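Local coordinates for purine-binding protein BAB2_0673 (Brucella melitensis biovar Abortus, PDB 3S99), which binds adenine in the cleft between its two lobes, probably also other purines such as guanine, and may serve an ABC-type uptake system for them, at residues 30-35 with 67-72; 93-98 with 115-120; 127-132 with 275-280; 158-163 with 189-194. All coordinates share one frame; numbering follows the deposited sequence.

Contact 1 of 4, residues 30-35 with 67-72; sequences GFIYIG and ENVAEG
Ile32 and Val69 meet with their side chains crossing at about a right angle: CG2 of Ile32 lies 3.6 Å from CB of Val69 and almost as near to both of its methyls. Ile34, which also lines the adenine pocket, sets off away from 67-72, but its longer branch runs anti to the backbone N (chi1 -172°) and brings CD1 to within 3.4 Å of Val69 O. The Tyr33 ring turns an edge to Glu67 CB, while its OH bonds to Asp47 of helix 42-57. Segment 30-35 is the end of strand 27-32 and the loop after it, and 67-72 is the loop between the adjacent parallel strand 61-66 and helix 73-84, in one alpha/beta lobe of the periplasmic-binding-protein fold. Backbone bonds join the segments. Val69 N donates to Tyr33 O at 3.0 Å in a nearly straight bond (172°). Asn68 N reaches Gly35 O at 3.2 Å from well above the carbonyl plane, and a CA-H...O contact runs from Asn68 CA to Ile34 O at 3.3 Å.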
loop_
_atom_site.group_PDB
_atom_site.type_symbol
_atom_site.label_atom_id
_atom_site.label_comp_id
_atom_site.label_asym_id
_atom_site.label_seq_id
_atom_site.Cartn_x
_atom_site.Cartn_y
_atom_site.Cartn_z
ATOM N N GLY A 30 9.094 7.182 -18.030
ATOM C CA GLY A 30 8.590 5.801 -18.101
ATOM C C GLY A 30 8.132 5.206 -16.798
ATOM O O GLY A 30 8.592 5.604 -15.722
ATOM N N PHE A 31 7.242 4.216 -16.919
ATOM C CA PHE A 31 6.630 3.534 -15.789
ATOM C C PHE A 31 6.659 2.033 -16.047
ATOM O O PHE A 31 6.369 1.571 -17.172
ATOM C CB PHE A 31 5.180 3.975 -15.572
ATOM C CG PHE A 31 5.026 5.402 -15.188
ATOM C CD1 PHE A 31 4.866 5.762 -13.839
ATOM C CD2 PHE A 31 5.088 6.403 -16.158
ATOM C CE1 PHE A 31 4.758 7.102 -13.475
ATOM C CE2 PHE A 31 4.967 7.741 -15.802
ATOM C CZ PHE A 31 4.796 8.084 -14.447
ATOM N N ILE A 32 7.024 1.281 -15.010
ATOM C CA ILE A 32 6.949 -0.175 -14.999
ATOM C C ILE A 32 5.914 -0.609 -13.950
ATOM O O ILE A 32 6.066 -0.271 -12.767
ATOM C CB ILE A 32 8.310 -0.778 -14.621
ATOM C CG1 ILE A 32 9.395 -0.313 -15.604
ATOM C CG2 ILE A 32 8.213 -2.305 -14.631
ATOM C CD1 ILE A 32 9.189 -0.808 -17.030
ATOM N N TYR A 33 4.879 -1.355 -14.371
ATOM C CA TYR A 33 3.845 -1.810 -13.454
ATOM C C TYR A 33 3.939 -3.346 -13.286
ATOM O O TYR A 33 4.170 -4.054 -14.230
ATOM C CB TYR A 33 2.443 -1.483 -13.962
ATOM C CG TYR A 33 2.148 -0.030 -14.286
ATOM C CD1 TYR A 33 2.674 1.018 -13.519
ATOM C CD2 TYR A 33 1.293 0.290 -15.316
ATOM C CE1 TYR A 33 2.380 2.352 -13.824
ATOM C CE2 TYR A 33 0.984 1.642 -15.619
ATOM C CZ TYR A 33 1.524 2.643 -14.850
ATOM O OH TYR A 33 1.231 3.936 -15.152
ATOM N N ILE A 34 3.696 -3.824 -12.075
ATOM C CA ILE A 34 3.686 -5.256 -11.782
ATOM C C ILE A 34 2.340 -5.885 -12.230
ATOM O O ILE A 34 2.267 -7.078 -12.480
ATOM C CB ILE A 34 3.953 -5.492 -10.274
ATOM C CG1 ILE A 34 4.151 -6.988 -9.958
ATOM C CG2 ILE A 34 2.805 -4.932 -9.414
ATOM C CD1 ILE A 34 5.545 -7.450 -10.028
ATOM N N GLY A 35 1.291 -5.077 -12.358
ATOM C CA GLY A 35 0.016 -5.553 -12.890
ATOM C C GLY A 35 -0.523 -4.664 -14.000
ATOM O O GLY A 35 0.228 -3.848 -14.583
ATOM N N GLU A 67 3.323 -3.090 -18.492
ATOM C CA GLU A 67 2.531 -3.626 -17.414
ATOM C C GLU A 67 2.783 -5.128 -17.234
ATOM O O GLU A 67 3.369 -5.777 -18.094
ATOM C CB GLU A 67 1.040 -3.325 -17.649
ATOM C CG GLU A 67 0.496 -3.849 -18.951
ATOM C CD GLU A 67 -0.978 -3.516 -19.169
ATOM O OE1 GLU A 67 -1.827 -4.390 -18.924
ATOM O OE2 GLU A 67 -1.293 -2.397 -19.615
ATOM N N ASN A 68 2.325 -5.670 -16.119
ATOM C CA ASN A 68 2.494 -7.104 -15.806
ATOM C C ASN A 68 3.961 -7.530 -15.936
ATOM O O ASN A 68 4.258 -8.592 -16.451
ATOM C CB ASN A 68 1.569 -7.972 -16.681
ATOM C CG ASN A 68 0.088 -7.830 -16.299
ATOM O OD1 ASN A 68 -0.260 -7.963 -15.141
ATOM N ND2 ASN A 68 -0.777 -7.548 -17.280
ATOM N N VAL A 69 4.872 -6.660 -15.516
ATOM C CA VAL A 69 6.306 -6.936 -15.573
ATOM C C VAL A 69 6.696 -7.695 -14.284
ATOM O O VAL A 69 6.610 -7.136 -13.190
ATOM C CB VAL A 69 7.109 -5.621 -15.680
ATOM C CG1 VAL A 69 8.615 -5.875 -15.644
ATOM C CG2 VAL A 69 6.744 -4.860 -16.937
ATOM N N ALA A 70 7.102 -8.958 -14.424
ATOM C CA ALA A 70 7.509 -9.791 -13.282
ATOM C C ALA A 70 8.820 -9.298 -12.665
ATOM O O ALA A 70 9.606 -8.657 -13.339
ATOM C CB ALA A 70 7.648 -11.225 -13.705
ATOM N N GLU A 71 9.049 -9.613 -11.383
ATOM C CA GLU A 71 10.345 -9.359 -10.728
ATOM C C GLU A 71 11.456 -10.179 -11.391
ATOM O O GLU A 71 11.191 -11.185 -12.048
ATOM C CB GLU A 71 10.331 -9.756 -9.249
ATOM C CG GLU A 71 9.104 -9.358 -8.467
ATOM C CD GLU A 71 9.091 -9.930 -7.053
ATOM O OE1 GLU A 71 9.814 -10.914 -6.767
ATOM O OE2 GLU A 71 8.347 -9.380 -6.223
ATOM N N GLY A 72 12.702 -9.749 -11.201
ATOM C CA GLY A 72 13.847 -10.506 -11.674
ATOM C C GLY A 72 14.210 -10.168 -13.113
ATOM O O GLY A 72 14.338 -8.992 -13.443
#

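Contact 2 of 4, residues 93-98 with 115-120; sequences TSFGYM and HATGYK. With ADE (adenine), chain T.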
loop_
_atom_site.group_PDB
_atom_site.type_symbol
_atom_site.label_atom_id
_atom_site.label_comp_id
_atom_site.label_asym_id
_atom_site.label_seq_id
_atom_site.Cartn_x
_atom_site.Cartn_y
_atom_site.Cartn_z
ATOM N N THR A 93 7.342 0.626 -10.047
ATOM C CA THR A 93 6.214 0.819 -9.104
ATOM C C THR A 93 5.847 -0.373 -8.227
ATOM O O THR A 93 4.713 -0.497 -7.757
ATOM C CB THR A 93 4.956 1.360 -9.832
ATOM O OG1 THR A 93 4.463 0.375 -10.752
ATOM C CG2 THR A 93 5.264 2.674 -10.607
ATOM N N SER A 94 6.814 -1.205 -7.911
ATOM C CA SER A 94 6.592 -2.346 -7.042
ATOM C C SER A 94 7.858 -2.686 -6.283
ATOM O O SER A 94 8.948 -2.538 -6.800
ATOM C CB SER A 94 6.138 -3.559 -7.862
ATOM O OG SER A 94 5.839 -4.664 -7.025
ATOM N N PHE A 95 7.690 -3.185 -5.067
ATOM C CA PHE A 95 8.784 -3.517 -4.174
ATOM C C PHE A 95 9.839 -4.429 -4.785
ATOM O O PHE A 95 11.023 -4.194 -4.617
ATOM C CB PHE A 95 8.245 -4.173 -2.896
ATOM C CG PHE A 95 9.315 -4.496 -1.894
ATOM C CD1 PHE A 95 10.088 -3.483 -1.335
ATOM C CD2 PHE A 95 9.537 -5.802 -1.489
ATOM C CE1 PHE A 95 11.090 -3.766 -0.407
ATOM C CE2 PHE A 95 10.540 -6.103 -0.545
ATOM C CZ PHE A 95 11.302 -5.064 0.009
ATOM N N GLY A 96 9.413 -5.458 -5.501
ATOM C CA GLY A 96 10.346 -6.436 -6.082
ATOM C C GLY A 96 11.227 -5.896 -7.198
ATOM O O GLY A 96 12.161 -6.558 -7.652
ATOM N N TYR A 97 10.930 -4.692 -7.655
ATOM C CA TYR A 97 11.805 -4.026 -8.609
ATOM C C TYR A 97 12.997 -3.346 -7.939
ATOM O O TYR A 97 13.797 -2.721 -8.631
ATOM C CB TYR A 97 11.051 -2.948 -9.388
ATOM C CG TYR A 97 9.848 -3.449 -10.183
ATOM C CD1 TYR A 97 9.802 -4.746 -10.694
ATOM C CD2 TYR A 97 8.758 -2.614 -10.418
ATOM C CE1 TYR A 97 8.716 -5.188 -11.407
ATOM C CE2 TYR A 97 7.677 -3.051 -11.164
ATOM C CZ TYR A 97 7.666 -4.337 -11.641
ATOM O OH TYR A 97 6.599 -4.789 -12.369
ATOM N N MET A 98 13.140 -3.481 -6.619
ATOM C CA MET A 98 14.230 -2.779 -5.922
ATOM C C MET A 98 15.610 -3.092 -6.527
ATOM O O MET A 98 16.291 -2.220 -7.040
ATOM C CB MET A 98 14.236 -3.109 -4.427
ATOM C CG MET A 98 15.336 -2.418 -3.671
ATOM S SD MET A 98 15.046 -2.406 -1.877
ATOM C CE MET A 98 15.333 -4.142 -1.493
ATOM N N HIS A 115 12.109 4.368 -7.338
ATOM C CA HIS A 115 11.604 3.073 -6.979
ATOM C C HIS A 115 10.567 3.176 -5.827
ATOM O O HIS A 115 10.824 3.780 -4.772
ATOM C CB HIS A 115 12.717 2.132 -6.541
ATOM C CG HIS A 115 12.181 0.825 -6.061
ATOM N ND1 HIS A 115 12.326 0.382 -4.758
ATOM C CD2 HIS A 115 11.386 -0.077 -6.686
ATOM C CE1 HIS A 115 11.691 -0.775 -4.626
ATOM N NE2 HIS A 115 11.109 -1.072 -5.777
ATOM N N ALA A 116 9.428 2.541 -6.029
ATOM C CA ALA A 116 8.317 2.581 -5.080
ATOM C C ALA A 116 8.499 1.590 -3.938
ATOM O O ALA A 116 8.621 0.402 -4.159
ATOM C CB ALA A 116 6.997 2.290 -5.832
ATOM N N THR A 117 8.533 2.111 -2.712
ATOM C CA THR A 117 8.479 1.342 -1.460
ATOM C C THR A 117 9.776 0.665 -1.070
ATOM O O THR A 117 9.818 0.012 -0.042
ATOM C CB THR A 117 7.315 0.293 -1.381
ATOM O OG1 THR A 117 7.661 -0.903 -2.096
ATOM C CG2 THR A 117 6.021 0.860 -1.954
ATOM N N GLY A 118 10.833 0.780 -1.874
ATOM C CA GLY A 118 12.095 0.199 -1.483
ATOM C C GLY A 118 12.846 1.115 -0.502
ATOM O O GLY A 118 12.411 2.223 -0.264
ATOM N N TYR A 119 13.953 0.635 0.041
ATOM C CA TYR A 119 14.839 1.421 0.949
ATOM C C TYR A 119 16.230 1.645 0.356
ATOM O O TYR A 119 17.142 2.108 1.052
ATOM C CB TYR A 119 15.009 0.696 2.288
ATOM C CG TYR A 119 15.416 -0.747 2.154
ATOM C CD1 TYR A 119 16.741 -1.094 1.953
ATOM C CD2 TYR A 119 14.474 -1.770 2.205
ATOM C CE1 TYR A 119 17.125 -2.409 1.820
ATOM C CE2 TYR A 119 14.857 -3.102 2.066
ATOM C CZ TYR A 119 16.191 -3.405 1.889
ATOM O OH TYR A 119 16.623 -4.700 1.740
ATOM N N LYS A 120 16.420 1.288 -0.916
ATOM C CA LYS A 120 17.728 1.419 -1.543
ATOM C C LYS A 120 17.739 2.626 -2.482
ATOM O O LYS A 120 16.776 2.878 -3.200
ATOM C CB LYS A 120 18.071 0.145 -2.313
ATOM C CG LYS A 120 18.445 -1.068 -1.417
ATOM C CD LYS A 120 18.881 -2.242 -2.259
ATOM C CE LYS A 120 19.211 -3.454 -1.373
ATOM N NZ LYS A 120 19.771 -4.595 -2.173
HETATM N N9 ADE T . 5.115 -3.089 -3.872
HETATM C C8 ADE T . 4.943 -2.593 -2.598
HETATM N N7 ADE T . 3.707 -2.612 -2.162
HETATM C C5 ADE T . 3.064 -3.178 -3.268
HETATM C C6 ADE T . 1.738 -3.470 -3.436
HETATM N N6 ADE T . 0.916 -3.153 -2.424
HETATM N N1 ADE T . 1.345 -4.027 -4.627
HETATM C C2 ADE T . 2.275 -4.279 -5.565
HETATM N N3 ADE T . 3.586 -4.044 -5.515
HETATM C C4 ADE T . 3.892 -3.487 -4.320
#
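Met98 threads its side chain between His115, Tyr119 and Lys120 in the first alpha/beta lobe of the periplasmic-binding-protein fold, joining the loop after strand 89-92 to the end of the neighbouring parallel strand 112-116 and the loop beyond. Its backbone comes first: CA sits over a face of the His115 ring, 3.6 Å from the centroid, as a CH-pi contact. CB then stands 3.5 Å from His115 CE1. CG meets the aliphatic part of Lys120, whose extended chain crosses that of Met98 at about a right angle and ends in a salt bridge with Asp99. SD follows, 3.7 Å from Lys120 CG, and rests over the middle of the Tyr119 ring, 4.0 Å from the centroid and only 9° off the normal, a Met-aromatic contact. The bend at the last torsion (chi3 72°) carries CE across the same ring until it lies 3.5 Å from Tyr119 OH. The histidine beneath is fixed by its own bond, His115 NE2 donating to Ser94 O at 2.8 Å. That carbonyl is gripped twice, since Tyr97 N reaches it from the opposite face of its plane, which ties the short 3-10 turn at 95-97 to strand 112-116. Beyond the turn lies adenine: Ser94 OG is 2.8 Å from adenine N3, and Thr117 OG1, which donates to Ala116 O, comes within 3.2 Å of adenine C8.

Contact 3 of 4, residues 127-132 with 275-280; sequences AYNARF and NIWWGM
This is the parallel edge of the first lobe's sheet, where both strands run out into connections to the second lobe, as in the hinge of type I periplasmic binding proteins. Strands 127-130 and 275-278 pair in register, and Arg131 N closes the ladder by donating to Trp278 O at 2.7 Å. The Trp277 indole is sandwiched. The Asn129 amide lies over one face, its plane only 3° from the ring's, with Asn129 ND2 3.3 Å from Trp277 NE1; both are donors, so flat groups simply pack here. On the opposite face the Arg131 guanidinium stacks with centres 4.5 Å apart and planes at 24°. Trp277 NE1 donates to Ala130 O at 3.1 Å, in the indole plane but far above that of the carbonyl. A water links Arg131 NE (2.9 Å) to Trp277 O, and Arg131 NH2 has a salt bridge to Asp337. Helix 337-341 packs on the Asn129 and Trp277 face, while Tyr128, on the other face, meets Tyr258 and Tyr259 of helix 256-268.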
loop_
_atom_site.group_PDB
_atom_site.type_symbol
_atom_site.label_atom_id
_atom_site.label_comp_id
_atom_site.label_asym_id
_atom_site.label_seq_id
_atom_site.Cartn_x
_atom_site.Cartn_y
_atom_site.Cartn_z
ATOM N N ALA A 127 14.049 6.553 -3.734
ATOM C CA ALA A 127 13.164 5.560 -3.176
ATOM C C ALA A 127 12.029 6.296 -2.533
ATOM O O ALA A 127 12.215 7.142 -1.647
ATOM C CB ALA A 127 13.885 4.669 -2.110
ATOM N N TYR A 128 10.829 5.920 -2.912
ATOM C CA TYR A 128 9.672 6.566 -2.382
ATOM C C TYR A 128 8.728 5.553 -1.777
ATOM O O TYR A 128 8.191 4.674 -2.461
ATOM C CB TYR A 128 9.050 7.485 -3.441
ATOM C CG TYR A 128 8.436 6.794 -4.679
ATOM C CD1 TYR A 128 9.225 6.396 -5.745
ATOM C CD2 TYR A 128 7.065 6.560 -4.760
ATOM C CE1 TYR A 128 8.664 5.783 -6.862
ATOM C CE2 TYR A 128 6.506 5.947 -5.853
ATOM C CZ TYR A 128 7.310 5.575 -6.919
ATOM O OH TYR A 128 6.756 4.981 -8.030
ATOM N N ASN A 129 8.554 5.676 -0.459
ATOM C CA ASN A 129 7.748 4.762 0.330
ATOM C C ASN A 129 6.594 5.503 1.027
ATOM O O ASN A 129 6.713 6.689 1.327
ATOM C CB ASN A 129 8.682 4.050 1.346
ATOM C CG ASN A 129 8.062 2.790 1.929
ATOM O OD1 ASN A 129 7.006 2.368 1.471
ATOM N ND2 ASN A 129 8.736 2.168 2.928
ATOM N N ALA A 130 5.467 4.818 1.237
ATOM C CA ALA A 130 4.296 5.397 1.895
ATOM C C ALA A 130 4.020 4.626 3.155
ATOM O O ALA A 130 4.119 3.401 3.153
ATOM C CB ALA A 130 3.057 5.343 0.994
ATOM N N ARG A 131 3.642 5.329 4.222
ATOM C CA ARG A 131 3.247 4.669 5.461
ATOM C C ARG A 131 1.813 4.126 5.354
ATOM O O ARG A 131 0.904 4.615 6.051
ATOM C CB ARG A 131 3.324 5.645 6.634
ATOM C CG ARG A 131 4.706 6.211 6.871
ATOM C CD ARG A 131 4.784 7.006 8.177
ATOM N NE ARG A 131 6.096 7.626 8.312
ATOM C CZ ARG A 131 7.171 7.065 8.859
ATOM N NH1 ARG A 131 7.116 5.862 9.399
ATOM N NH2 ARG A 131 8.334 7.725 8.876
ATOM N N PHE A 132 1.614 3.124 4.488
ATOM C CA PHE A 132 0.287 2.560 4.307
ATOM C C PHE A 132 -0.351 2.084 5.626
ATOM O O PHE A 132 -1.556 2.113 5.790
ATOM C CB PHE A 132 0.318 1.358 3.371
ATOM C CG PHE A 132 1.088 1.573 2.091
ATOM C CD1 PHE A 132 0.571 2.346 1.072
ATOM C CD2 PHE A 132 2.320 0.978 1.903
ATOM C CE1 PHE A 132 1.266 2.514 -0.095
ATOM C CE2 PHE A 132 3.017 1.137 0.707
ATOM C CZ PHE A 132 2.479 1.921 -0.283
ATOM N N ASN A 275 15.716 9.318 -0.301
ATOM C CA ASN A 275 14.942 8.214 0.262
ATOM C C ASN A 275 13.906 8.841 1.218
ATOM O O ASN A 275 14.259 9.539 2.198
ATOM C CB ASN A 275 15.916 7.260 0.987
ATOM C CG ASN A 275 15.230 6.251 1.890
ATOM O OD1 ASN A 275 14.156 6.499 2.456
ATOM N ND2 ASN A 275 15.879 5.104 2.064
ATOM N N ILE A 276 12.638 8.589 0.943
ATOM C CA ILE A 276 11.556 9.180 1.733
ATOM C C ILE A 276 10.533 8.125 2.144
ATOM O O ILE A 276 10.265 7.151 1.417
ATOM C CB ILE A 276 10.864 10.372 0.958
ATOM C CG1 ILE A 276 10.270 9.928 -0.389
ATOM C CG2 ILE A 276 11.855 11.479 0.699
ATOM C CD1 ILE A 276 8.801 9.700 -0.356
ATOM N N TRP A 277 9.964 8.318 3.321
ATOM C CA TRP A 277 8.890 7.480 3.771
ATOM C C TRP A 277 7.872 8.397 4.363
ATOM O O TRP A 277 8.080 8.980 5.446
ATOM C CB TRP A 277 9.381 6.442 4.783
ATOM C CG TRP A 277 8.398 5.325 5.033
ATOM C CD1 TRP A 277 7.271 5.037 4.320
ATOM C CD2 TRP A 277 8.503 4.319 6.038
ATOM N NE1 TRP A 277 6.657 3.909 4.824
ATOM C CE2 TRP A 277 7.397 3.444 5.878
ATOM C CE3 TRP A 277 9.423 4.066 7.060
ATOM C CZ2 TRP A 277 7.184 2.331 6.705
ATOM C CZ3 TRP A 277 9.213 2.922 7.890
ATOM C CH2 TRP A 277 8.077 2.097 7.709
ATOM N N TRP A 278 6.780 8.592 3.625
ATOM C CA TRP A 278 5.801 9.585 4.028
ATOM C C TRP A 278 4.432 8.942 4.239
ATOM O O TRP A 278 4.143 7.880 3.683
ATOM C CB TRP A 278 5.683 10.671 2.966
ATOM C CG TRP A 278 6.879 11.542 2.783
ATOM C CD1 TRP A 278 7.943 11.710 3.646
ATOM C CD2 TRP A 278 7.125 12.411 1.676
ATOM N NE1 TRP A 278 8.845 12.601 3.115
ATOM C CE2 TRP A 278 8.359 13.071 1.923
ATOM C CE3 TRP A 278 6.423 12.704 0.501
ATOM C CZ2 TRP A 278 8.918 13.986 1.015
ATOM C CZ3 TRP A 278 6.968 13.639 -0.395
ATOM C CH2 TRP A 278 8.211 14.250 -0.139
ATOM N N GLY A 279 3.583 9.623 5.020
ATOM C CA GLY A 279 2.276 9.100 5.382
ATOM C C GLY A 279 1.185 10.123 5.209
ATOM O O GLY A 279 1.179 10.900 4.234
ATOM N N MET A 280 0.259 10.143 6.165
ATOM C CA MET A 280 -0.912 10.991 6.055
ATOM C C MET A 280 -0.563 12.480 6.201
ATOM O O MET A 280 -1.139 13.317 5.506
ATOM C CB MET A 280 -1.954 10.584 7.094
ATOM C CG MET A 280 -2.556 9.211 6.827
ATOM S SD MET A 280 -3.745 8.657 8.063
ATOM C CE MET A 280 -4.580 7.395 7.095
HETATM O O HOH W 1 7.049 10.300 7.651
#

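Contact 4 of 4, residues 158-163 with 189-194; sequences VPVPEV and NSWFDP. With ADE (adenine), chain T.
Glu162 OE2, 4.4 Å from Trp191 CH2, is hydrogen-bonded to His215 NE2, and adenine N7 lies only 2.7 Å from the same Glu162 OE2. The extended Glu162 chain, CG anti to the backbone N (chi1 177°), delivers the carboxylate to that side of the base. Trp191, one of the adenine-binding residues, lies flat against the purine. Adenine C4 sits over the middle of the indole ring system, and Trp191 CE3 is just 3.2 Å from adenine C6. The opposite indole face rests on Val158, whose CG2 makes a CH-pi contact 4.0 Å from the centroid of the six-membered ring. Two more methyls brace the far end of the indole obliquely: Val160 CG2 is 3.9 Å from Trp191 CH2, and Val163 CG2 is 3.8 Å from the same CH2. The indole is thus packed between the base and three valines, which probably helps to set its tilt. The other Val158 methyl, CG1, packs on the backbone of Asn189, 3.7 Å from its C. Both segments follow adjacent parallel strands of the second lobe, 151-156 and 182-187. The first, 158-163, turns at Val160, the N-cap, into helix 161-175; the loop 189-194 leads through Asp193, another N-cap, into helix 194-206.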
loop_
_atom_site.group_PDB
_atom_site.type_symbol
_atom_site.label_atom_id
_atom_site.label_comp_id
_atom_site.label_asym_id
_atom_site.label_seq_id
_atom_site.Cartn_x
_atom_site.Cartn_y
_atom_site.Cartn_z
ATOM N N VAL A 158 2.484 -11.160 -0.263
ATOM C CA VAL A 158 3.728 -11.832 0.083
ATOM C C VAL A 158 4.141 -11.282 1.439
ATOM O O VAL A 158 3.921 -10.111 1.714
ATOM C CB VAL A 158 4.860 -11.564 -0.952
ATOM C CG1 VAL A 158 4.665 -12.417 -2.238
ATOM C CG2 VAL A 158 4.924 -10.120 -1.308
ATOM N N PRO A 159 4.762 -12.120 2.285
ATOM C CA PRO A 159 5.068 -11.718 3.654
ATOM C C PRO A 159 6.324 -10.828 3.774
ATOM O O PRO A 159 7.225 -11.108 4.550
ATOM C CB PRO A 159 5.244 -13.072 4.371
ATOM C CG PRO A 159 5.765 -13.968 3.327
ATOM C CD PRO A 159 5.095 -13.539 2.039
ATOM N N VAL A 160 6.373 -9.733 3.027
ATOM C CA VAL A 160 7.464 -8.793 3.169
ATOM C C VAL A 160 7.122 -7.819 4.309
ATOM O O VAL A 160 5.950 -7.709 4.704
ATOM C CB VAL A 160 7.715 -8.064 1.854
ATOM C CG1 VAL A 160 8.227 -9.089 0.759
ATOM C CG2 VAL A 160 6.442 -7.298 1.433
ATOM N N PRO A 161 8.124 -7.062 4.812
ATOM C CA PRO A 161 7.836 -6.204 5.966
ATOM C C PRO A 161 6.675 -5.222 5.774
ATOM O O PRO A 161 5.901 -5.020 6.700
ATOM C CB PRO A 161 9.163 -5.454 6.190
ATOM C CG PRO A 161 10.221 -6.407 5.655
ATOM C CD PRO A 161 9.544 -7.009 4.427
ATOM N N GLU A 162 6.520 -4.641 4.595
ATOM C CA GLU A 162 5.349 -3.768 4.340
ATOM C C GLU A 162 3.998 -4.446 4.680
ATOM O O GLU A 162 3.087 -3.813 5.259
ATOM C CB GLU A 162 5.313 -3.292 2.885
ATOM C CG GLU A 162 4.084 -2.441 2.515
ATOM C CD GLU A 162 4.049 -2.085 1.051
ATOM O OE1 GLU A 162 5.127 -1.719 0.524
ATOM O OE2 GLU A 162 2.962 -2.171 0.424
ATOM N N VAL A 163 3.888 -5.727 4.348
ATOM C CA VAL A 163 2.642 -6.453 4.584
ATOM C C VAL A 163 2.483 -6.815 6.058
ATOM O O VAL A 163 1.374 -6.683 6.605
ATOM C CB VAL A 163 2.540 -7.690 3.668
ATOM C CG1 VAL A 163 1.222 -8.423 3.912
ATOM C CG2 VAL A 163 2.667 -7.254 2.199
ATOM N N ASN A 189 0.459 -15.188 -2.233
ATOM C CA ASN A 189 1.844 -15.350 -2.660
ATOM C C ASN A 189 2.224 -14.570 -3.917
ATOM O O ASN A 189 3.237 -14.870 -4.555
ATOM C CB ASN A 189 2.234 -16.832 -2.754
ATOM C CG ASN A 189 2.095 -17.544 -1.421
ATOM O OD1 ASN A 189 2.384 -16.973 -0.364
ATOM N ND2 ASN A 189 1.658 -18.794 -1.464
ATOM N N SER A 190 1.445 -13.532 -4.232
ATOM C CA SER A 190 1.868 -12.530 -5.178
ATOM C C SER A 190 1.018 -11.310 -4.965
ATOM O O SER A 190 0.073 -11.343 -4.167
ATOM C CB SER A 190 1.839 -13.030 -6.643
ATOM O OG SER A 190 0.566 -13.410 -7.095
ATOM N N TRP A 191 1.388 -10.205 -5.622
ATOM C CA TRP A 191 0.678 -8.971 -5.420
ATOM C C TRP A 191 -0.627 -8.960 -6.186
ATOM O O TRP A 191 -1.621 -8.452 -5.699
ATOM C CB TRP A 191 1.511 -7.767 -5.842
ATOM C CG TRP A 191 2.794 -7.575 -5.043
ATOM C CD1 TRP A 191 4.077 -7.832 -5.485
ATOM C CD2 TRP A 191 2.928 -7.040 -3.713
ATOM N NE1 TRP A 191 4.976 -7.512 -4.501
ATOM C CE2 TRP A 191 4.313 -7.020 -3.412
ATOM C CE3 TRP A 191 2.012 -6.597 -2.732
ATOM C CZ2 TRP A 191 4.806 -6.573 -2.184
ATOM C CZ3 TRP A 191 2.513 -6.131 -1.507
ATOM C CH2 TRP A 191 3.883 -6.136 -1.241
ATOM N N PHE A 192 -0.594 -9.483 -7.410
ATOM C CA PHE A 192 -1.718 -9.417 -8.309
ATOM C C PHE A 192 -1.998 -10.809 -8.840
ATOM O O PHE A 192 -1.162 -11.376 -9.522
ATOM C CB PHE A 192 -1.427 -8.451 -9.469
ATOM C CG PHE A 192 -2.470 -8.477 -10.533
ATOM C CD1 PHE A 192 -3.710 -7.909 -10.301
ATOM C CD2 PHE A 192 -2.225 -9.085 -11.764
ATOM C CE1 PHE A 192 -4.705 -7.919 -11.273
ATOM C CE2 PHE A 192 -3.221 -9.127 -12.728
ATOM C CZ PHE A 192 -4.466 -8.524 -12.486
ATOM N N ASP A 193 -3.156 -11.368 -8.497
ATOM C CA ASP A 193 -3.555 -12.684 -8.987
ATOM C C ASP A 193 -5.054 -12.778 -8.722
ATOM O O ASP A 193 -5.490 -13.354 -7.712
ATOM C CB ASP A 193 -2.779 -13.774 -8.250
ATOM C CG ASP A 193 -3.085 -15.191 -8.764
ATOM O OD1 ASP A 193 -4.080 -15.402 -9.491
ATOM O OD2 ASP A 193 -2.313 -16.105 -8.411
ATOM N N PRO A 194 -5.850 -12.138 -9.595
ATOM C CA PRO A 194 -7.278 -12.022 -9.290
ATOM C C PRO A 194 -7.972 -13.359 -8.988
ATOM O O PRO A 194 -8.868 -13.391 -8.170
ATOM C CB PRO A 194 -7.858 -11.350 -10.545
ATOM C CG PRO A 194 -6.699 -10.578 -11.121
ATOM C CD PRO A 194 -5.468 -11.378 -10.800
HETATM N N9 ADE T . 5.115 -3.089 -3.872
HETATM C C8 ADE T . 4.943 -2.593 -2.598
HETATM N N7 ADE T . 3.707 -2.612 -2.162
HETATM C C5 ADE T . 3.064 -3.178 -3.268
HETATM C C6 ADE T . 1.738 -3.470 -3.436
HETATM N N6 ADE T . 0.916 -3.153 -2.424
HETATM N N1 ADE T . 1.345 -4.027 -4.627
HETATM C C2 ADE T . 2.275 -4.279 -5.565
HETATM N N3 ADE T . 3.586 -4.044 -5.515
HETATM C C4 ADE T . 3.892 -3.487 -4.320
#

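Contacts 1, 2 and 3 belong to one parallel sheet, and contact 4 lies in the other lobe, across adenine from contacts 1 and 2. Contacts 1 and 2, centres 11 Å apart, are joined at Tyr97, whose OH lies 2.5 Å from Val69 O, and Thr93, whose OG1 is 2.7 Å from Ile32 O. Strands 112-116 and 125-130 carry contact 2 into contact 3 through backbone pairs such as Thr117 N with Tyr128 O at 2.6 Å. Contacts 2 and 4 both touch adenine, and Ile34 of contact 1 comes about 4 Å from it. Contact 3 stands farther back, its Asn129 side chain about 7 Å from adenine (nearest atoms), but Phe132 CE2 lies 3.3 Å from Glu162 OE2 of contact 4.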